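Local coordinates for protein putative beta-glucosidase (Bifidobacterium adolescentis, PDB 5WAB) that hydrolyses beta-glucosidic linkages as a family 3 glycoside hydrolase, and probably also releases terminal alpha-L-arabinopyranose from ginsenosides, at residues A[40-45]-A[104-109]; A[47-52]-A[98-103]; A[177-182]-A[522-527]; A[343-348]-A[410-415]; A[595-600]-A[627-632]. All coordinates share one frame; numbering follows the deposited sequence.

Interaction 1 of 5, residues A[40-45]-A[104-109]; sequences YMITDG and VILGPG
Ile-42 and Thr-43 pair with Val-104 and Ile-105 as neighbouring parallel beta strands in the TIM-barrel-type N-terminal domain of this glycoside hydrolase. Strand 41-44 is outermost in a five-stranded parallel sheet, and helix 83-99 lies between it and strand 102-106 in sequence, as in a beta-alpha-beta crossover. The axes approach to 4.6 Å and diverge by 26°. Leu-106 N donates to Thr-43 O at 2.9 Å, while the bond from Thr-43 N to Val-104 O is weak, at 3.4 Å.

Ile-42, Val-104 and Leu-106 share one face. Ile-42 and Val-104 lie side by side, Ile-42 CG1 touching Val-104 CB at 3.5 Å; Leu-106 crosses Ile-42 at about a right angle, its CD2 3.7 Å from Ile-42 CG2. Branched aliphatic residues suit such a buried sheet face. On the other face, Thr-43 turns OG1 to the carbonyl O of Arg-50, and Ile-105 packs against Val-143 of helix 129-144. With its CG1 anti to the backbone N (chi1 -175°), Ile-105 sends CG1 and CD1 across to Gly-45, just past the partner strand, where CG1 lies 3.3 Å from Gly-45 O. A beta carbon on Gly-45 would collide with Ile-105 CD1, and the backbone angles there themselves call for glycine.

Beyond the apolar pairs the chemistry changes: Asp-44 OD1 rests 3.5 Å from Leu-106 CB and hydrogen-bonds a glycerol, probably from the crystallisation liquor, consistent with a polar pocket at the C-terminal end of these strands, where TIM barrels place their active sites.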
# COMPACT_ATOMS: atom_id res chain seq x y z
N TYR A 40 -23.58 14.37 5.19
CA TYR A 40 -22.95 14.04 3.92
C TYR A 40 -22.71 12.54 3.80
O TYR A 40 -22.55 11.83 4.79
CB TYR A 40 -21.62 14.79 3.78
CG TYR A 40 -21.73 16.30 3.69
CD1 TYR A 40 -22.71 16.90 2.91
CD2 TYR A 40 -20.85 17.12 4.38
CE1 TYR A 40 -22.80 18.27 2.81
CE2 TYR A 40 -20.93 18.49 4.29
CZ TYR A 40 -21.92 19.06 3.51
OH TYR A 40 -22.02 20.43 3.41
N MET A 41 -22.65 12.07 2.55
CA MET A 41 -22.45 10.66 2.27
C MET A 41 -20.99 10.27 2.41
O MET A 41 -20.09 11.00 2.01
CB MET A 41 -22.94 10.31 0.86
CG MET A 41 -22.72 8.84 0.49
SD MET A 41 -23.18 8.39 -1.21
CE MET A 41 -24.97 8.58 -1.15
N ILE A 42 -20.77 9.10 3.01
CA ILE A 42 -19.46 8.47 3.15
C ILE A 42 -19.52 7.15 2.41
O ILE A 42 -20.49 6.39 2.57
CB ILE A 42 -19.11 8.28 4.64
CG1 ILE A 42 -18.21 9.40 5.14
CG2 ILE A 42 -18.48 6.94 4.92
CD1 ILE A 42 -18.82 10.76 5.02
N THR A 43 -18.52 6.87 1.56
CA THR A 43 -18.53 5.63 0.80
C THR A 43 -17.11 5.20 0.44
O THR A 43 -16.16 5.99 0.49
CB THR A 43 -19.38 5.74 -0.48
OG1 THR A 43 -19.41 4.46 -1.13
CG2 THR A 43 -18.79 6.76 -1.43
N ASP A 44 -16.99 3.93 0.07
CA ASP A 44 -15.70 3.29 -0.19
C ASP A 44 -15.00 3.85 -1.41
O ASP A 44 -15.59 4.52 -2.27
CB ASP A 44 -15.87 1.79 -0.37
CG ASP A 44 -15.81 1.05 0.93
OD1 ASP A 44 -14.94 1.40 1.75
OD2 ASP A 44 -16.64 0.14 1.14
N GLY A 45 -13.71 3.55 -1.49
CA GLY A 45 -12.94 3.81 -2.68
C GLY A 45 -11.47 4.05 -2.47
O GLY A 45 -10.97 5.16 -2.68
N VAL A 104 -16.51 12.17 1.97
CA VAL A 104 -15.35 11.40 2.39
C VAL A 104 -15.30 10.12 1.58
O VAL A 104 -16.31 9.41 1.46
CB VAL A 104 -15.38 11.08 3.90
CG1 VAL A 104 -14.10 10.38 4.31
CG2 VAL A 104 -15.61 12.33 4.72
N ILE A 105 -14.14 9.83 1.00
CA ILE A 105 -13.90 8.57 0.30
C ILE A 105 -13.04 7.69 1.19
O ILE A 105 -12.02 8.15 1.72
CB ILE A 105 -13.26 8.82 -1.08
CG1 ILE A 105 -13.13 7.52 -1.87
CG2 ILE A 105 -11.92 9.54 -0.97
CD1 ILE A 105 -12.94 7.74 -3.35
N LEU A 106 -13.45 6.44 1.38
CA LEU A 106 -12.93 5.60 2.46
C LEU A 106 -11.65 4.89 2.01
O LEU A 106 -11.62 3.71 1.68
CB LEU A 106 -13.99 4.60 2.92
CG LEU A 106 -15.26 5.24 3.47
CD1 LEU A 106 -16.28 4.18 3.87
CD2 LEU A 106 -14.92 6.14 4.65
N GLY A 107 -10.56 5.64 2.04
CA GLY A 107 -9.26 5.12 1.70
C GLY A 107 -8.22 6.19 1.91
O GLY A 107 -8.53 7.32 2.30
N PRO A 108 -6.94 5.86 1.69
CA PRO A 108 -6.47 4.54 1.28
C PRO A 108 -6.14 3.63 2.46
O PRO A 108 -6.12 4.08 3.61
CB PRO A 108 -5.21 4.87 0.48
CG PRO A 108 -4.65 6.08 1.20
CD PRO A 108 -5.84 6.85 1.73
N GLY A 109 -5.90 2.34 2.18
CA GLY A 109 -5.49 1.39 3.19
C GLY A 109 -3.98 1.23 3.15
O GLY A 109 -3.40 1.07 2.07

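Interaction 2 of 5, residues A[47-52]-A[98-103]; sequences HGLRKS and IQEKVA
The C-terminal end of helix 83-99, part of the crossover linking two parallel strands of the TIM-barrel-type domain, is met here by the loop after strand 41-44, with Lys-51 reaching Glu-100 and Leu-49 packed alongside. Glu-100 is the first residue to leave helical geometry, and its carbonyl O accepts from Lys-51 NZ at 2.9 Å. A positive charge suits this place, since the carbonyl end of a helix is likely to carry partial negative charge. The same NZ forms a salt bridge with Glu-100 OE1, 3.0 Å away, coming from the anti side and 29° out of the carboxylate plane. Two features bring these groups together: the lysine chain is fully extended beyond CG, and the glutamate bends at its second torsion (chi2 -64°).

A methionine in place of Lys-51 would probably leave the Glu-100 carboxylate without its positive mate and the carbonyl at the helix end without this donor. Leu-49 supplies the apolar part of the contact. Its CD2 lies 3.6 Å from Glu-100 CG, the two side chains crossing at about a right angle, whereas its other branch, CD1, meets Val-102 CG2 at 3.9 Å. Met-41 and Thr-43 of strand 41-44 also pack on Val-102. The other carboxylate oxygen is held from within the helix end: Gln-99 NE2 gives Glu-100 OE2 a nearly straight bond of 2.9 Å, with an N-H...O angle of 172°, to its anti lone pair.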
# COMPACT_ATOMS: atom_id res chain seq x y z
N HIS A 47 -9.29 2.82 -4.42
CA HIS A 47 -8.84 3.00 -5.79
C HIS A 47 -9.98 3.46 -6.69
O HIS A 47 -10.02 3.11 -7.87
CB HIS A 47 -8.18 1.73 -6.33
CG HIS A 47 -9.04 0.51 -6.23
ND1 HIS A 47 -8.90 -0.42 -5.22
CD2 HIS A 47 -10.06 0.07 -7.02
CE1 HIS A 47 -9.79 -1.38 -5.39
NE2 HIS A 47 -10.50 -1.11 -6.47
N GLY A 48 -10.90 4.26 -6.16
CA GLY A 48 -11.96 4.84 -6.97
C GLY A 48 -13.31 4.89 -6.27
O GLY A 48 -13.64 4.04 -5.44
N LEU A 49 -14.12 5.88 -6.63
CA LEU A 49 -15.44 6.04 -6.03
C LEU A 49 -16.30 4.81 -6.26
O LEU A 49 -16.48 4.36 -7.39
CB LEU A 49 -16.12 7.27 -6.62
CG LEU A 49 -17.56 7.52 -6.16
CD1 LEU A 49 -17.60 7.77 -4.67
CD2 LEU A 49 -18.15 8.69 -6.92
N ARG A 50 -16.82 4.24 -5.17
CA ARG A 50 -17.74 3.11 -5.23
C ARG A 50 -19.00 3.51 -4.48
O ARG A 50 -19.18 3.18 -3.31
CB ARG A 50 -17.11 1.85 -4.64
N LYS A 51 -19.88 4.22 -5.18
CA LYS A 51 -21.15 4.67 -4.62
C LYS A 51 -22.22 3.62 -4.92
O LYS A 51 -21.91 2.50 -5.35
CB LYS A 51 -21.49 6.03 -5.22
CG LYS A 51 -22.52 6.86 -4.49
CD LYS A 51 -22.84 8.09 -5.30
CE LYS A 51 -24.02 8.86 -4.73
NZ LYS A 51 -24.38 10.01 -5.59
N SER A 52 -23.49 3.97 -4.74
CA SER A 52 -24.58 3.03 -4.97
C SER A 52 -25.91 3.76 -5.21
O SER A 52 -26.17 4.29 -6.29
CB SER A 52 -24.71 2.06 -3.80
OG SER A 52 -25.88 1.26 -3.94
N ILE A 98 -16.98 14.96 -5.91
CA ILE A 98 -17.66 16.25 -5.95
C ILE A 98 -18.89 16.18 -6.85
O ILE A 98 -19.93 16.78 -6.55
CB ILE A 98 -16.68 17.36 -6.38
CG1 ILE A 98 -15.62 17.56 -5.30
CG2 ILE A 98 -17.42 18.67 -6.63
CD1 ILE A 98 -14.49 18.46 -5.71
N GLN A 99 -18.80 15.44 -7.96
CA GLN A 99 -19.97 15.23 -8.81
C GLN A 99 -21.06 14.45 -8.07
O GLN A 99 -22.25 14.76 -8.18
CB GLN A 99 -19.57 14.49 -10.09
CG GLN A 99 -20.75 13.96 -10.90
CD GLN A 99 -20.32 13.23 -12.17
OE1 GLN A 99 -19.60 13.78 -13.00
NE2 GLN A 99 -20.75 11.97 -12.31
N GLU A 100 -20.66 13.44 -7.29
CA GLU A 100 -21.61 12.50 -6.70
C GLU A 100 -21.97 12.84 -5.26
O GLU A 100 -22.60 12.02 -4.59
CB GLU A 100 -21.04 11.08 -6.78
CG GLU A 100 -20.87 10.58 -8.20
CD GLU A 100 -22.19 10.45 -8.93
OE1 GLU A 100 -23.14 9.90 -8.33
OE2 GLU A 100 -22.29 10.91 -10.08
N LYS A 101 -21.61 14.03 -4.80
CA LYS A 101 -21.97 14.52 -3.46
C LYS A 101 -21.48 13.57 -2.38
O LYS A 101 -22.23 13.17 -1.48
CB LYS A 101 -23.48 14.75 -3.35
CG LYS A 101 -24.11 15.43 -4.57
CD LYS A 101 -23.43 16.74 -4.97
CE LYS A 101 -23.71 17.86 -4.00
NZ LYS A 101 -23.14 19.13 -4.56
N VAL A 102 -20.21 13.19 -2.47
CA VAL A 102 -19.55 12.31 -1.50
C VAL A 102 -18.48 13.13 -0.78
O VAL A 102 -17.51 13.56 -1.40
CB VAL A 102 -18.93 11.08 -2.17
CG1 VAL A 102 -18.13 10.28 -1.16
CG2 VAL A 102 -20.01 10.21 -2.80
N ALA A 103 -18.64 13.30 0.54
CA ALA A 103 -17.73 14.17 1.28
C ALA A 103 -16.46 13.47 1.71
O ALA A 103 -15.41 14.12 1.84
CB ALA A 103 -18.43 14.76 2.51

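Interaction 3 of 5, residues A[177-182]-A[522-527]; sequences REIYFP and EGVFVG
Ile-179 and Tyr-180, in the wider, pi-type turn of helix 173-180, face Val-524 and its neighbours in a type II' beta turn, Glu-522 to Phe-525, so that the barrel-type N-terminal part packs on a loop of the C-terminal part. Gly-523 takes the positive phi this turn needs at its second position. Ile-179 points toward the turn, its CD1 3.4 Å from Val-524 O and 4.1 Å from Val-524 CB. Its other branch, CG2, beside the carbonyl carbon and anti to the backbone N, sits 3.6 Å above the centre of the Tyr-180 ring. An alanine in place of Ile-179 would probably open a gap beside Val-524 and leave the tyrosine ring freer to turn.

Glu-178 lies obliquely across Val-524 CG1, while its OE2 serves Arg-174 and the backbone N of Trp-630. Tyr-180 and Glu-522 cross at about a right angle, ring and carboxylate planes 72° apart. Glu-522 OE2 also pairs with Arg-114. One water at the tyrosine's edge, in the ring plane, joins the two sides: it accepts from Tyr-180 OH at 2.6 Å and donates to Glu-522 OE2 at 3.0 Å and to Gly-523 O at 2.6 Å.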
# COMPACT_ATOMS: atom_id res chain seq x y z
N ARG A 177 6.01 0.34 16.61
CA ARG A 177 6.57 1.65 16.31
C ARG A 177 7.33 1.68 14.99
O ARG A 177 7.31 2.70 14.29
CB ARG A 177 7.49 2.09 17.45
CG ARG A 177 6.79 2.31 18.77
CD ARG A 177 5.96 3.56 18.73
NE ARG A 177 5.41 3.89 20.04
CZ ARG A 177 4.79 5.03 20.32
NH1 ARG A 177 4.63 5.94 19.37
NH2 ARG A 177 4.33 5.25 21.54
N GLU A 178 8.01 0.59 14.63
CA GLU A 178 8.86 0.61 13.45
C GLU A 178 8.21 0.03 12.20
O GLU A 178 8.61 0.40 11.09
CB GLU A 178 10.18 -0.14 13.71
CG GLU A 178 11.04 0.45 14.82
CD GLU A 178 12.44 -0.14 14.84
OE1 GLU A 178 12.90 -0.62 13.79
OE2 GLU A 178 13.06 -0.15 15.93
N ILE A 179 7.24 -0.88 12.34
CA ILE A 179 6.65 -1.57 11.19
C ILE A 179 5.23 -1.07 10.91
O ILE A 179 4.94 -0.59 9.82
CB ILE A 179 6.67 -3.11 11.39
CG1 ILE A 179 8.09 -3.61 11.68
CG2 ILE A 179 6.06 -3.79 10.17
CD1 ILE A 179 9.10 -3.33 10.58
N TYR A 180 4.33 -1.19 11.89
CA TYR A 180 2.91 -1.01 11.62
C TYR A 180 2.42 0.42 11.83
O TYR A 180 1.33 0.75 11.34
CB TYR A 180 2.11 -1.99 12.49
CG TYR A 180 2.56 -3.41 12.26
CD1 TYR A 180 2.08 -4.14 11.18
CD2 TYR A 180 3.51 -4.00 13.09
CE1 TYR A 180 2.51 -5.43 10.94
CE2 TYR A 180 3.95 -5.30 12.85
CZ TYR A 180 3.45 -6.01 11.77
OH TYR A 180 3.86 -7.29 11.52
N PHE A 181 3.21 1.27 12.47
CA PHE A 181 2.83 2.66 12.69
C PHE A 181 3.39 3.64 11.66
O PHE A 181 2.66 4.54 11.25
CB PHE A 181 3.26 3.12 14.10
CG PHE A 181 2.33 2.67 15.20
CD1 PHE A 181 1.14 2.02 14.90
CD2 PHE A 181 2.67 2.87 16.53
CE1 PHE A 181 0.29 1.60 15.92
CE2 PHE A 181 1.82 2.45 17.55
CZ PHE A 181 0.63 1.82 17.24
N PRO A 182 4.67 3.53 11.24
CA PRO A 182 5.29 4.65 10.48
C PRO A 182 4.51 5.11 9.26
O PRO A 182 4.56 6.31 8.94
CB PRO A 182 6.66 4.09 10.10
CG PRO A 182 6.98 3.17 11.19
CD PRO A 182 5.67 2.49 11.53
N GLU A 522 7.95 -12.58 14.78
CA GLU A 522 9.06 -12.15 13.94
C GLU A 522 9.55 -10.74 14.28
O GLU A 522 10.64 -10.36 13.85
CB GLU A 522 8.67 -12.23 12.47
CG GLU A 522 7.65 -11.19 12.03
CD GLU A 522 6.23 -11.56 12.38
OE1 GLU A 522 6.00 -12.71 12.82
OE2 GLU A 522 5.34 -10.70 12.23
N GLY A 523 8.76 -9.98 15.04
CA GLY A 523 9.20 -8.65 15.47
C GLY A 523 9.31 -7.70 14.31
O GLY A 523 8.43 -7.63 13.45
N VAL A 524 10.43 -6.97 14.24
CA VAL A 524 10.59 -6.03 13.13
C VAL A 524 11.07 -6.70 11.86
O VAL A 524 11.14 -6.05 10.81
CB VAL A 524 11.55 -4.87 13.48
CG1 VAL A 524 10.99 -4.03 14.64
CG2 VAL A 524 12.95 -5.40 13.81
N PHE A 525 11.38 -8.01 11.91
CA PHE A 525 11.94 -8.71 10.75
C PHE A 525 10.81 -9.24 9.88
O PHE A 525 10.47 -10.42 9.87
CB PHE A 525 12.89 -9.81 11.21
CG PHE A 525 14.12 -9.29 11.91
CD1 PHE A 525 15.21 -8.86 11.19
CD2 PHE A 525 14.16 -9.20 13.30
CE1 PHE A 525 16.34 -8.36 11.83
CE2 PHE A 525 15.28 -8.71 13.95
CZ PHE A 525 16.37 -8.29 13.21
N VAL A 526 10.23 -8.32 9.11
CA VAL A 526 9.11 -8.59 8.22
C VAL A 526 9.60 -8.44 6.79
O VAL A 526 10.27 -7.45 6.45
CB VAL A 526 7.94 -7.64 8.51
CG1 VAL A 526 6.82 -7.86 7.51
CG2 VAL A 526 7.45 -7.83 9.93
N GLY A 527 9.27 -9.42 5.95
CA GLY A 527 9.62 -9.32 4.54
C GLY A 527 11.12 -9.30 4.33
O GLY A 527 11.88 -10.04 4.97
O HOH W 1 5.86 -7.86 13.10

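Interaction 4 of 5, residues A[343-348]-A[410-415]; sequences TPRYQG and LPEAAE
Arg-345 reaches into the loop 410-415, where its NH1 forms a salt bridge with Glu-415 OE2 at 2.7 Å. As a hydrogen bond this is weak, its N-H...O angle only 122°; the guanidinium and carboxylate planes stand 60° apart. Glu-415 OE2 has a second donor in the backbone N of Gly-451, so two donors share this oxygen. Arginine suits the position because its long chain also runs past the loop backbone, CD lying 3.1 Å from Leu-410 O, and Glu-412 CG sits at the guanidinium edge, close to its plane, 3.8 Å from Arg-345 NE. Over one face of the guanidinium comes Gln-347 O, toward the rim.

Glu-412 works through water. Extended beyond CG, it sends OE2 toward the chain opposite, where one water lies 2.6 Å from Glu-412 OE2 and 2.6 Å from Gln-347 O, although not all its nearby acceptors can be served at once. A second water donates to Gly-348 O at 3.0 Å and, over a longer distance, to the same carboxylate oxygen. Within the loop a short 3-10 turn makes two backbone bonds, Glu-415 N to Glu-412 O and Ala-414 N to Pro-411 O. Both segments follow adjacent parallel strands, 334-337 and 403-409, so the contact joins two loops at the C-terminal ends of the sheet strands, as expected of the alpha/beta sandwich that forms the second domain of family 3 glycosidases.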
# COMPACT_ATOMS: atom_id res chain seq x y z
N THR A 343 -11.55 -11.93 -20.71
CA THR A 343 -12.29 -11.58 -19.50
C THR A 343 -11.28 -11.09 -18.47
O THR A 343 -10.76 -11.89 -17.68
CB THR A 343 -13.09 -12.77 -18.96
OG1 THR A 343 -13.84 -13.36 -20.03
CG2 THR A 343 -14.03 -12.31 -17.85
N PRO A 344 -10.97 -9.80 -18.44
CA PRO A 344 -9.86 -9.33 -17.60
C PRO A 344 -10.21 -9.36 -16.13
O PRO A 344 -11.35 -9.15 -15.72
CB PRO A 344 -9.63 -7.90 -18.09
CG PRO A 344 -10.96 -7.48 -18.61
CD PRO A 344 -11.57 -8.71 -19.23
N ARG A 345 -9.19 -9.62 -15.32
CA ARG A 345 -9.25 -9.44 -13.87
C ARG A 345 -8.44 -8.20 -13.53
O ARG A 345 -7.21 -8.20 -13.66
CB ARG A 345 -8.74 -10.66 -13.12
CG ARG A 345 -8.69 -10.41 -11.62
CD ARG A 345 -8.92 -11.65 -10.80
NE ARG A 345 -9.08 -11.31 -9.39
CZ ARG A 345 -8.08 -11.04 -8.56
NH1 ARG A 345 -6.83 -11.08 -9.00
NH2 ARG A 345 -8.32 -10.73 -7.30
N TYR A 346 -9.12 -7.14 -13.09
CA TYR A 346 -8.50 -5.84 -12.92
C TYR A 346 -8.81 -5.16 -11.59
O TYR A 346 -8.34 -4.04 -11.38
CB TYR A 346 -8.93 -4.90 -14.06
CG TYR A 346 -10.42 -4.61 -14.07
CD1 TYR A 346 -11.31 -5.51 -14.65
CD2 TYR A 346 -10.94 -3.45 -13.51
CE1 TYR A 346 -12.67 -5.27 -14.67
CE2 TYR A 346 -12.30 -3.20 -13.53
CZ TYR A 346 -13.16 -4.11 -14.11
OH TYR A 346 -14.51 -3.87 -14.14
N GLN A 347 -9.58 -5.79 -10.70
CA GLN A 347 -9.84 -5.23 -9.38
C GLN A 347 -10.15 -6.38 -8.42
O GLN A 347 -9.93 -7.55 -8.74
CB GLN A 347 -10.97 -4.20 -9.43
CG GLN A 347 -12.27 -4.70 -10.04
CD GLN A 347 -13.42 -3.70 -9.88
OE1 GLN A 347 -13.52 -3.00 -8.86
NE2 GLN A 347 -14.29 -3.62 -10.88
N GLY A 348 -10.64 -6.03 -7.24
CA GLY A 348 -10.95 -7.03 -6.23
C GLY A 348 -12.42 -7.42 -6.19
O GLY A 348 -12.85 -8.32 -6.92
N LEU A 410 -4.54 -15.35 -11.03
CA LEU A 410 -5.53 -15.83 -10.07
C LEU A 410 -6.92 -15.43 -10.52
O LEU A 410 -7.16 -14.24 -10.76
CB LEU A 410 -5.24 -15.24 -8.70
CG LEU A 410 -3.84 -15.48 -8.13
CD1 LEU A 410 -3.70 -14.75 -6.79
CD2 LEU A 410 -3.58 -16.96 -7.98
N PRO A 411 -7.85 -16.36 -10.67
CA PRO A 411 -9.26 -15.98 -10.85
C PRO A 411 -9.80 -15.41 -9.55
O PRO A 411 -9.17 -15.50 -8.49
CB PRO A 411 -9.95 -17.29 -11.23
CG PRO A 411 -8.85 -18.23 -11.56
CD PRO A 411 -7.68 -17.82 -10.74
N GLU A 412 -11.00 -14.83 -9.63
CA GLU A 412 -11.57 -14.16 -8.46
C GLU A 412 -11.76 -15.11 -7.29
O GLU A 412 -11.54 -14.73 -6.13
CB GLU A 412 -12.90 -13.49 -8.83
CG GLU A 412 -12.76 -12.18 -9.58
CD GLU A 412 -14.06 -11.39 -9.61
OE1 GLU A 412 -15.10 -11.95 -9.20
OE2 GLU A 412 -14.04 -10.22 -10.04
N ALA A 413 -12.15 -16.36 -7.57
CA ALA A 413 -12.37 -17.33 -6.49
C ALA A 413 -11.08 -17.75 -5.81
O ALA A 413 -11.12 -18.27 -4.69
CB ALA A 413 -13.11 -18.55 -7.03
N ALA A 414 -9.93 -17.56 -6.46
CA ALA A 414 -8.65 -17.80 -5.80
C ALA A 414 -8.28 -16.67 -4.84
O ALA A 414 -7.33 -16.81 -4.07
CB ALA A 414 -7.54 -17.99 -6.83
N GLU A 415 -9.02 -15.56 -4.88
CA GLU A 415 -8.88 -14.44 -3.96
C GLU A 415 -10.25 -14.03 -3.43
O GLU A 415 -10.68 -12.89 -3.55
CB GLU A 415 -8.21 -13.23 -4.60
CG GLU A 415 -6.80 -13.46 -5.10
CD GLU A 415 -6.09 -12.16 -5.45
OE1 GLU A 415 -5.89 -11.33 -4.54
OE2 GLU A 415 -5.76 -11.95 -6.63
O HOH W 2 -11.75 -8.92 -9.96
O HOH W 3 -14.93 -7.32 -8.86

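Interaction 5 of 5, residues A[595-600]-A[627-632]; sequences VARPKH and FAYWSE
Segment 595-600, an extended loop, passes strand 628-631 in the opposite direction at more than sheet distance, the CA atoms of Val-595 and Ser-631 being 8.0 Å apart, so the contact within the fibronectin type III-like domain is made through side chains reaching across from the loop and from Tyr-629. Tyr-629 stands at the centre. Its CG lies between the backbone N and the carbonyl carbon (chi1 57°), which raises the ring toward the loop. Val-595 CG2 sits over that ring, 3.5 Å from the centroid of Tyr-629 and 10° off the normal, a CH-pi contact; a branched residue fits well because its other methyl, CG1, can reach 3.9 Å from Tyr-629 CE1.

Arg-597 comes from a different direction. Its side chain crosses the tyrosine's at about a right angle, the guanidinium and ring planes 63° apart. The guanidinium lays one face over Tyr-629 CB, with NE 3.8 Å from that carbon, and a bend at its third torsion allows this. The tyrosine hydroxyl is held elsewhere, by Glu-640 and by His-638 of the antiparallel strand 636-639. The guanidinium edge faces the backbone of Phe-627, Arg-597 NH1 lying 3.6 Å from Phe-627 O, while the same nitrogen sits in the plane of the tyrosine ring, 3.7 Å from Tyr-629 CD2.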
# COMPACT_ATOMS: atom_id res chain seq x y z
N VAL A 595 20.20 -3.23 19.99
CA VAL A 595 19.01 -4.00 19.67
C VAL A 595 19.23 -4.68 18.32
O VAL A 595 20.08 -4.29 17.52
CB VAL A 595 17.73 -3.14 19.64
CG1 VAL A 595 17.53 -2.45 20.98
CG2 VAL A 595 17.81 -2.11 18.51
N ALA A 596 18.43 -5.72 18.08
CA ALA A 596 18.44 -6.41 16.80
C ALA A 596 17.83 -5.52 15.72
O ALA A 596 16.76 -4.93 15.93
CB ALA A 596 17.68 -7.73 16.90
N ARG A 597 18.51 -5.41 14.59
CA ARG A 597 18.07 -4.58 13.48
C ARG A 597 18.29 -5.31 12.16
O ARG A 597 19.26 -6.07 12.02
CB ARG A 597 18.82 -3.24 13.46
CG ARG A 597 18.76 -2.47 14.77
CD ARG A 597 19.10 -1.01 14.55
NE ARG A 597 18.12 -0.38 13.67
CZ ARG A 597 18.24 0.85 13.19
NH1 ARG A 597 19.30 1.59 13.51
NH2 ARG A 597 17.31 1.35 12.39
N PRO A 598 17.41 -5.10 11.18
CA PRO A 598 17.65 -5.64 9.84
C PRO A 598 18.93 -5.09 9.25
O PRO A 598 19.40 -4.01 9.61
CB PRO A 598 16.43 -5.17 9.04
CG PRO A 598 15.38 -4.88 10.08
CD PRO A 598 16.12 -4.39 11.28
N LYS A 599 19.51 -5.85 8.31
CA LYS A 599 20.77 -5.42 7.72
C LYS A 599 20.62 -4.04 7.07
O LYS A 599 21.51 -3.19 7.22
CB LYS A 599 21.27 -6.43 6.69
CG LYS A 599 22.73 -6.19 6.29
CD LYS A 599 23.33 -7.37 5.57
CE LYS A 599 22.87 -7.42 4.12
NZ LYS A 599 23.41 -8.60 3.39
N HIS A 600 19.52 -3.80 6.36
CA HIS A 600 19.26 -2.47 5.85
C HIS A 600 17.75 -2.25 5.76
O HIS A 600 16.97 -3.20 5.75
CB HIS A 600 19.94 -2.23 4.49
CG HIS A 600 19.54 -3.20 3.43
ND1 HIS A 600 19.88 -3.02 2.10
CD2 HIS A 600 18.81 -4.34 3.48
CE1 HIS A 600 19.38 -4.01 1.39
NE2 HIS A 600 18.73 -4.83 2.20
N PHE A 627 18.06 6.91 10.79
CA PHE A 627 19.08 6.16 11.51
C PHE A 627 18.63 5.70 12.88
O PHE A 627 19.44 5.17 13.65
CB PHE A 627 20.35 7.01 11.66
CG PHE A 627 20.89 7.53 10.36
CD1 PHE A 627 21.71 6.74 9.57
CD2 PHE A 627 20.59 8.81 9.93
CE1 PHE A 627 22.21 7.21 8.38
CE2 PHE A 627 21.08 9.29 8.73
CZ PHE A 627 21.90 8.49 7.95
N ALA A 628 17.35 5.87 13.22
CA ALA A 628 16.88 5.66 14.58
C ALA A 628 15.99 4.42 14.67
O ALA A 628 15.12 4.20 13.81
CB ALA A 628 16.10 6.87 15.08
N TYR A 629 16.18 3.64 15.72
CA TYR A 629 15.27 2.57 16.06
C TYR A 629 14.44 2.98 17.27
O TYR A 629 14.77 3.94 17.97
CB TYR A 629 16.01 1.25 16.35
CG TYR A 629 17.06 1.32 17.45
CD1 TYR A 629 16.70 1.21 18.79
CD2 TYR A 629 18.41 1.48 17.15
CE1 TYR A 629 17.65 1.26 19.80
CE2 TYR A 629 19.37 1.53 18.15
CZ TYR A 629 18.98 1.43 19.47
OH TYR A 629 19.93 1.47 20.47
N TRP A 630 13.36 2.24 17.50
CA TRP A 630 12.58 2.45 18.71
C TRP A 630 13.23 1.71 19.87
O TRP A 630 13.47 0.50 19.79
CB TRP A 630 11.14 1.99 18.51
CG TRP A 630 10.29 2.33 19.69
CD1 TRP A 630 9.95 1.50 20.72
CD2 TRP A 630 9.71 3.60 19.98
NE1 TRP A 630 9.17 2.18 21.63
CE2 TRP A 630 9.01 3.47 21.20
CE3 TRP A 630 9.70 4.83 19.32
CZ2 TRP A 630 8.32 4.53 21.77
CZ3 TRP A 630 9.01 5.88 19.89
CH2 TRP A 630 8.33 5.73 21.10
N SER A 631 13.51 2.42 20.95
CA SER A 631 14.07 1.82 22.15
C SER A 631 12.98 1.70 23.19
O SER A 631 12.43 2.71 23.64
CB SER A 631 15.24 2.65 22.69
OG SER A 631 15.68 2.13 23.94
N GLU A 632 12.68 0.47 23.60
CA GLU A 632 11.72 0.29 24.68
C GLU A 632 12.34 0.71 26.01
O GLU A 632 11.61 1.00 26.96
CB GLU A 632 11.24 -1.16 24.75
CG GLU A 632 10.54 -1.61 23.49
CD GLU A 632 10.00 -3.03 23.59
OE1 GLU A 632 9.98 -3.58 24.71
OE2 GLU A 632 9.59 -3.58 22.54

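Overall arrangement
Following the chain from the N terminus, interaction 1 opens first and closes over a loop of 58 residues; interaction 2 lies within that loop and touches it, the two sharing strand 102-106 among the first strands of the barrel-type domain. Interaction 3 then opens and closes only 339 residues later, joining helix 173-180 to the second domain. Interaction 4 falls inside this long loop and links the loops that follow two neighbouring strands of that domain; its Gln-347 approaches His-47 of interaction 2. Interaction 5 comes last, closing a short loop in the fibronectin-like domain. Its centre is about 10 Å from that of interaction 3, where Glu-178 meets Trp-630 and Phe-525 meets Pro-598, bringing all three domains together.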